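Local coordinates for protein toluene, o-xylene monooxygenase oxygenase subunit (Pseudomonas stutzeri, PDB 2INC) that forms part of the oxygenase component of a multicomponent monooxygenase that probably hydroxylates toluene and o-xylene, at residues R108-T113 / Q236-T241; F117-R122 / V176-R181. All blocks are in the same frame, centred on the assembly; numbering follows the deposited sequence.

Interaction 1 (R108-T113 / Q236-T241); sequences REWVET and QSEGDT
The tight turn that ends helix 208-237 and starts helix 241-268 receives the indole of Trp110, which projects from helix 108-117 to meet Glu238 and Asp240. With CG anti to the backbone N, Trp110 carries its ring out to the turn. Trp110 NE1 gives a nearly straight hydrogen bond to Asp240 OD2 (2.7 Å, 165° at the hydrogen). The acceptor lies in the plane of the ring and accepts the N-H through its anti lone pair, on the side away from OD1, while the carboxylate stands almost upright against the indole, the two planes 84° apart. Asp240 CB follows close behind, 3.3 Å from Trp110 NE1. Glu238 arrives differently, over a face: its CB makes a CH-pi contact 4.0 Å from the centroid of the six-membered ring, offset toward the rim, and its CG sits 3.5 Å from Trp110 CE3. With CG anti to the carbonyl carbon (chi1 -76°), the glutamate lays CB and CG along the six-membered ring, and the bend at chi2 then directs only the carboxylate.

The turn itself is a Schellman motif, linking two long helices in a manner consistent with the ferritin-like helical fold of this hydroxylase family. Gly239 takes up a positive phi, and its N bonds back to Gln236 O at 3.3 Å; at these backbone angles a CB would press on the carbonyl of Glu238. Asp240 then serves as N-cap of the next helix, its OD1 accepting from Leu243 N. Its two oxygens therefore divide their work, one toward the new helix and one toward the indole N-H, and the second bond satisfies a polar hydrogen within a buried setting. Leu234 and Ala235, from the last turns of helix 208-237, also touch Trp110, and His102 touches Asp240.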
loop_
_atom_site.group_PDB
_atom_site.type_symbol
_atom_site.label_atom_id
_atom_site.label_comp_id
_atom_site.label_asym_id
_atom_site.label_seq_id
_atom_site.Cartn_x
_atom_site.Cartn_y
_atom_site.Cartn_z
ATOM N N ARG B 108 -39.272 -17.104 23.294
ATOM C CA ARG B 108 -40.013 -15.844 23.436
ATOM C C ARG B 108 -39.546 -15.098 24.694
ATOM O O ARG B 108 -39.417 -13.851 24.687
ATOM C CB ARG B 108 -41.529 -16.115 23.539
ATOM C CG ARG B 108 -42.370 -14.831 23.654
ATOM C CD ARG B 108 -42.053 -13.830 22.487
ATOM N NE ARG B 108 -42.627 -12.492 22.685
ATOM C CZ ARG B 108 -42.927 -11.635 21.710
ATOM N NH1 ARG B 108 -42.720 -11.939 20.423
ATOM N NH2 ARG B 108 -43.453 -10.454 22.026
ATOM N N GLU B 109 -39.302 -15.861 25.769
ATOM C CA GLU B 109 -38.906 -15.296 27.045
ATOM C C GLU B 109 -37.532 -14.591 26.944
ATOM O O GLU B 109 -37.336 -13.494 27.496
ATOM C CB GLU B 109 -38.855 -16.381 28.117
ATOM C CG GLU B 109 -40.257 -16.981 28.485
ATOM C CD GLU B 109 -40.775 -18.142 27.537
ATOM O OE1 GLU B 109 -41.903 -18.658 27.825
ATOM O OE2 GLU B 109 -40.105 -18.526 26.530
ATOM N N TRP B 110 -36.585 -15.227 26.264
ATOM C CA TRP B 110 -35.273 -14.578 26.041
ATOM C C TRP B 110 -35.416 -13.320 25.161
ATOM O O TRP B 110 -34.853 -12.250 25.439
ATOM C CB TRP B 110 -34.277 -15.551 25.401
ATOM C CG TRP B 110 -32.962 -14.877 25.177
ATOM C CD1 TRP B 110 -32.369 -14.570 23.997
ATOM C CD2 TRP B 110 -32.081 -14.441 26.198
ATOM N NE1 TRP B 110 -31.154 -13.934 24.219
ATOM C CE2 TRP B 110 -30.958 -13.856 25.571
ATOM C CE3 TRP B 110 -32.127 -14.487 27.593
ATOM C CZ2 TRP B 110 -29.897 -13.305 26.308
ATOM C CZ3 TRP B 110 -31.061 -13.934 28.321
ATOM C CH2 TRP B 110 -29.977 -13.353 27.678
ATOM N N VAL B 111 -36.186 -13.425 24.102
ATOM C CA VAL B 111 -36.435 -12.262 23.277
ATOM C C VAL B 111 -36.931 -11.072 24.127
ATOM O O VAL B 111 -36.481 -9.929 23.977
ATOM C CB VAL B 111 -37.392 -12.591 22.125
ATOM C CG1 VAL B 111 -37.932 -11.315 21.444
ATOM C CG2 VAL B 111 -36.677 -13.459 21.070
ATOM N N GLU B 112 -37.855 -11.324 25.034
ATOM C CA GLU B 112 -38.269 -10.259 25.945
ATOM C C GLU B 112 -37.161 -9.767 26.877
ATOM O O GLU B 112 -37.110 -8.579 27.182
ATOM C CB GLU B 112 -39.504 -10.704 26.724
ATOM C CG GLU B 112 -40.717 -10.648 25.779
ATOM C CD GLU B 112 -41.989 -11.212 26.392
ATOM O OE1 GLU B 112 -43.048 -11.011 25.751
ATOM O OE2 GLU B 112 -41.923 -11.831 27.501
ATOM N N THR B 113 -36.292 -10.656 27.346
ATOM C CA THR B 113 -35.137 -10.240 28.132
ATOM C C THR B 113 -34.179 -9.334 27.322
ATOM O O THR B 113 -33.662 -8.368 27.850
ATOM C CB THR B 113 -34.384 -11.469 28.555
ATOM O OG1 THR B 113 -35.326 -12.282 29.239
ATOM C CG2 THR B 113 -33.183 -11.176 29.460
ATOM N N GLN B 236 -25.461 -16.897 26.909
ATOM C CA GLN B 236 -24.895 -18.169 26.501
ATOM C C GLN B 236 -25.720 -19.332 27.046
ATOM O O GLN B 236 -26.029 -20.269 26.310
ATOM C CB GLN B 236 -23.446 -18.281 26.960
ATOM C CG GLN B 236 -22.675 -19.302 26.127
ATOM C CD GLN B 236 -21.440 -19.892 26.803
ATOM O OE1 GLN B 236 -20.588 -19.174 27.373
ATOM N NE2 GLN B 236 -21.317 -21.221 26.704
ATOM N N SER B 237 -26.064 -19.269 28.335
ATOM C CA SER B 237 -26.845 -20.317 28.978
ATOM C C SER B 237 -28.277 -20.354 28.462
ATOM O O SER B 237 -28.931 -21.388 28.511
ATOM C CB SER B 237 -26.788 -20.149 30.504
ATOM O OG SER B 237 -27.747 -19.206 30.945
ATOM N N GLU B 238 -28.748 -19.256 27.891
ATOM C CA GLU B 238 -30.095 -19.180 27.378
ATOM C C GLU B 238 -30.198 -19.490 25.903
ATOM O O GLU B 238 -31.280 -19.332 25.308
ATOM C CB GLU B 238 -30.694 -17.786 27.621
ATOM C CG GLU B 238 -31.128 -17.529 29.042
ATOM C CD GLU B 238 -32.026 -18.611 29.581
ATOM O OE1 GLU B 238 -33.044 -18.925 28.913
ATOM O OE2 GLU B 238 -31.696 -19.154 30.661
ATOM N N GLY B 239 -29.094 -19.888 25.285
ATOM C CA GLY B 239 -29.135 -20.262 23.870
ATOM C C GLY B 239 -28.703 -19.181 22.896
ATOM O O GLY B 239 -28.587 -19.453 21.683
ATOM N N ASP B 240 -28.429 -17.971 23.411
ATOM C CA ASP B 240 -28.091 -16.839 22.545
ATOM C C ASP B 240 -26.598 -16.880 22.297
ATOM O O ASP B 240 -25.831 -16.209 22.989
ATOM C CB ASP B 240 -28.487 -15.502 23.180
ATOM C CG ASP B 240 -28.506 -14.353 22.168
ATOM O OD1 ASP B 240 -27.756 -14.389 21.156
ATOM O OD2 ASP B 240 -29.284 -13.402 22.352
ATOM N N THR B 241 -26.153 -17.673 21.326
ATOM C CA THR B 241 -24.714 -17.762 21.199
ATOM C C THR B 241 -24.138 -16.467 20.623
ATOM O O THR B 241 -23.035 -16.105 20.990
ATOM C CB THR B 241 -24.177 -19.096 20.515
ATOM O OG1 THR B 241 -23.389 -18.809 19.351
ATOM C CG2 THR B 241 -25.299 -20.085 20.234
#

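Interaction 2 (F117-R122 / V176-R181); sequences FYTPAR and VGFGKR
Thr119 and Phe178 mark the closest backbone approach, their CA atoms 7.2 Å apart, and no hydrogen bond joins the two segments directly. Residues Tyr118 to Ala121 form a type I beta turn, with Arg122 N bonding back to Thr119 O. Across from it, 176-181 is an irregular loop in which Gly177 O accepts from both Lys180 N and Arg181 N, and Gly177 and Gly179 both adopt positive phi.

With OG1 between its backbone N and carbonyl carbon (chi1 61°), Thr119 presents both branches to the Phe178 ring: CG2 packs obliquely 3.7 Å from CD1, and OG1 comes in the ring plane at its edge, 3.8 Å from the same carbon. Val176 CG1 covers one face of this ring from within the loop. The contact fits the loop that follows helix 142-172 against the break between helices 108-117 and 121-138, and Glu182 bridges the two sides: its OE1 bonds Thr119 OG1 and Gly179 N, and its OE2 forms a salt bridge with Arg122 NH1. With an alanine in place of Thr119, Glu182 OE1 would probably lose one of its donors and a gap would open beside Phe178 CD1. Arg122, extended from CG to NE, passes NH2 within 3.6 Å of Gly179 O, at an oblique angle, and its NE bonds to the backbone of another protein chain.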
loop_
_atom_site.group_PDB
_atom_site.type_symbol
_atom_site.label_atom_id
_atom_site.label_comp_id
_atom_site.label_asym_id
_atom_site.label_seq_id
_atom_site.Cartn_x
_atom_site.Cartn_y
_atom_site.Cartn_z
ATOM N N PHE B 117 -33.119 -5.766 28.686
ATOM C CA PHE B 117 -31.763 -5.710 29.212
ATOM C C PHE B 117 -30.646 -5.543 28.203
ATOM O O PHE B 117 -29.513 -5.221 28.613
ATOM C CB PHE B 117 -31.459 -6.986 29.978
ATOM C CG PHE B 117 -32.292 -7.146 31.220
ATOM C CD1 PHE B 117 -31.966 -6.447 32.377
ATOM C CD2 PHE B 117 -33.443 -7.949 31.209
ATOM C CE1 PHE B 117 -32.748 -6.590 33.543
ATOM C CE2 PHE B 117 -34.229 -8.095 32.367
ATOM C CZ PHE B 117 -33.855 -7.418 33.552
ATOM N N TYR B 118 -30.939 -5.786 26.925
ATOM C CA TYR B 118 -29.885 -5.643 25.897
ATOM C C TYR B 118 -29.990 -4.407 25.013
ATOM O O TYR B 118 -29.117 -3.541 25.034
ATOM C CB TYR B 118 -29.770 -6.958 25.079
ATOM C CG TYR B 118 -28.790 -6.804 23.922
ATOM C CD1 TYR B 118 -29.231 -6.785 22.603
ATOM C CD2 TYR B 118 -27.445 -6.643 24.172
ATOM C CE1 TYR B 118 -28.344 -6.622 21.543
ATOM C CE2 TYR B 118 -26.542 -6.462 23.114
ATOM C CZ TYR B 118 -27.007 -6.469 21.818
ATOM O OH TYR B 118 -26.112 -6.315 20.776
ATOM N N THR B 119 -31.066 -4.274 24.253
ATOM C CA THR B 119 -31.100 -3.197 23.306
ATOM C C THR B 119 -31.038 -1.756 23.884
ATOM O O THR B 119 -30.473 -0.861 23.204
ATOM C CB THR B 119 -32.187 -3.386 22.268
ATOM O OG1 THR B 119 -33.415 -3.430 22.934
ATOM C CG2 THR B 119 -31.965 -4.746 21.527
ATOM N N PRO B 120 -31.595 -1.504 25.101
ATOM C CA PRO B 120 -31.444 -0.147 25.643
ATOM C C PRO B 120 -30.032 0.258 25.951
ATOM O O PRO B 120 -29.775 1.435 26.169
ATOM C CB PRO B 120 -32.259 -0.159 26.944
ATOM C CG PRO B 120 -33.217 -1.272 26.779
ATOM C CD PRO B 120 -32.510 -2.310 25.950
ATOM N N ALA B 121 -29.111 -0.689 25.949
ATOM C CA ALA B 121 -27.711 -0.363 26.138
ATOM C C ALA B 121 -27.158 0.589 25.045
ATOM O O ALA B 121 -26.077 1.136 25.237
ATOM C CB ALA B 121 -26.875 -1.626 26.223
ATOM N N ARG B 122 -27.896 0.851 23.950
ATOM C CA ARG B 122 -27.402 1.838 22.990
ATOM C C ARG B 122 -27.238 3.211 23.694
ATOM O O ARG B 122 -26.306 3.972 23.388
ATOM C CB ARG B 122 -28.262 1.904 21.718
ATOM C CG ARG B 122 -29.560 2.720 21.814
ATOM C CD ARG B 122 -30.100 2.942 20.405
ATOM N NE ARG B 122 -31.393 3.655 20.465
ATOM C CZ ARG B 122 -32.552 3.038 20.449
ATOM N NH1 ARG B 122 -32.571 1.711 20.312
ATOM N NH2 ARG B 122 -33.678 3.737 20.503
ATOM N N VAL B 176 -42.241 -6.739 19.065
ATOM C CA VAL B 176 -41.628 -6.508 20.391
ATOM C C VAL B 176 -41.348 -5.000 20.666
ATOM O O VAL B 176 -41.288 -4.564 21.828
ATOM C CB VAL B 176 -40.346 -7.380 20.551
ATOM C CG1 VAL B 176 -39.612 -7.065 21.831
ATOM C CG2 VAL B 176 -40.714 -8.862 20.535
ATOM N N GLY B 177 -41.228 -4.209 19.592
ATOM C CA GLY B 177 -40.845 -2.788 19.686
ATOM C C GLY B 177 -39.333 -2.530 19.734
ATOM O O GLY B 177 -38.903 -1.407 20.072
ATOM N N PHE B 178 -38.513 -3.535 19.428
ATOM C CA PHE B 178 -37.070 -3.292 19.262
ATOM C C PHE B 178 -36.879 -2.067 18.376
ATOM O O PHE B 178 -37.490 -1.967 17.308
ATOM C CB PHE B 178 -36.385 -4.470 18.585
ATOM C CG PHE B 178 -36.255 -5.652 19.422
ATOM C CD1 PHE B 178 -35.401 -5.639 20.502
ATOM C CD2 PHE B 178 -36.975 -6.832 19.128
ATOM C CE1 PHE B 178 -35.221 -6.769 21.294
ATOM C CE2 PHE B 178 -36.792 -7.968 19.900
ATOM C CZ PHE B 178 -35.923 -7.947 20.986
ATOM N N GLY B 179 -36.005 -1.150 18.788
ATOM C CA GLY B 179 -35.761 0.069 18.003
ATOM C C GLY B 179 -36.659 1.228 18.419
ATOM O O GLY B 179 -36.237 2.415 18.377
ATOM N N LYS B 180 -37.887 0.909 18.848
ATOM C CA LYS B 180 -38.869 1.932 19.206
ATOM C C LYS B 180 -38.936 2.185 20.711
ATOM O O LYS B 180 -39.107 3.310 21.141
ATOM C CB LYS B 180 -40.243 1.534 18.689
ATOM C CG LYS B 180 -40.345 1.708 17.214
ATOM C CD LYS B 180 -41.692 1.239 16.687
ATOM C CE LYS B 180 -41.637 1.093 15.176
ATOM N NZ LYS B 180 -42.678 0.128 14.686
ATOM N N ARG B 181 -38.752 1.141 21.513
ATOM C CA ARG B 181 -39.013 1.272 22.922
ATOM C C ARG B 181 -37.844 1.587 23.822
ATOM O O ARG B 181 -38.055 1.824 25.031
ATOM C CB ARG B 181 -39.671 -0.004 23.430
ATOM C CG ARG B 181 -41.104 0.210 23.543
ATOM C CD ARG B 181 -41.748 -0.301 22.351
ATOM N NE ARG B 181 -42.647 -1.355 22.773
ATOM C CZ ARG B 181 -43.806 -1.575 22.166
ATOM N NH1 ARG B 181 -44.141 -0.808 21.123
ATOM N NH2 ARG B 181 -44.624 -2.533 22.608
#

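Overall arrangement
From the N terminus, the chain runs through helix 108-117, which presents the first segment of interaction 1, and turns at 117-122 into helix 121-138. After helix 142-172 it reaches the loop 176-181, where interaction 2 closes a loop of 53 intervening residues. Helices 182-188, 190-202 and 208-237 follow before interaction 1 closes the wider loop, of 122 residues, that encloses the smaller one. Their centres are about 14 Å apart, and they touch: Val111 CG1 meets Val176 CG2 at 3.8 Å, and Val111 O lies 3.6 Å from Phe178 CZ. Helix 108-117 thus stands between the 236-241 turn and the 176-181 loop, joining both within the predominantly helical fold.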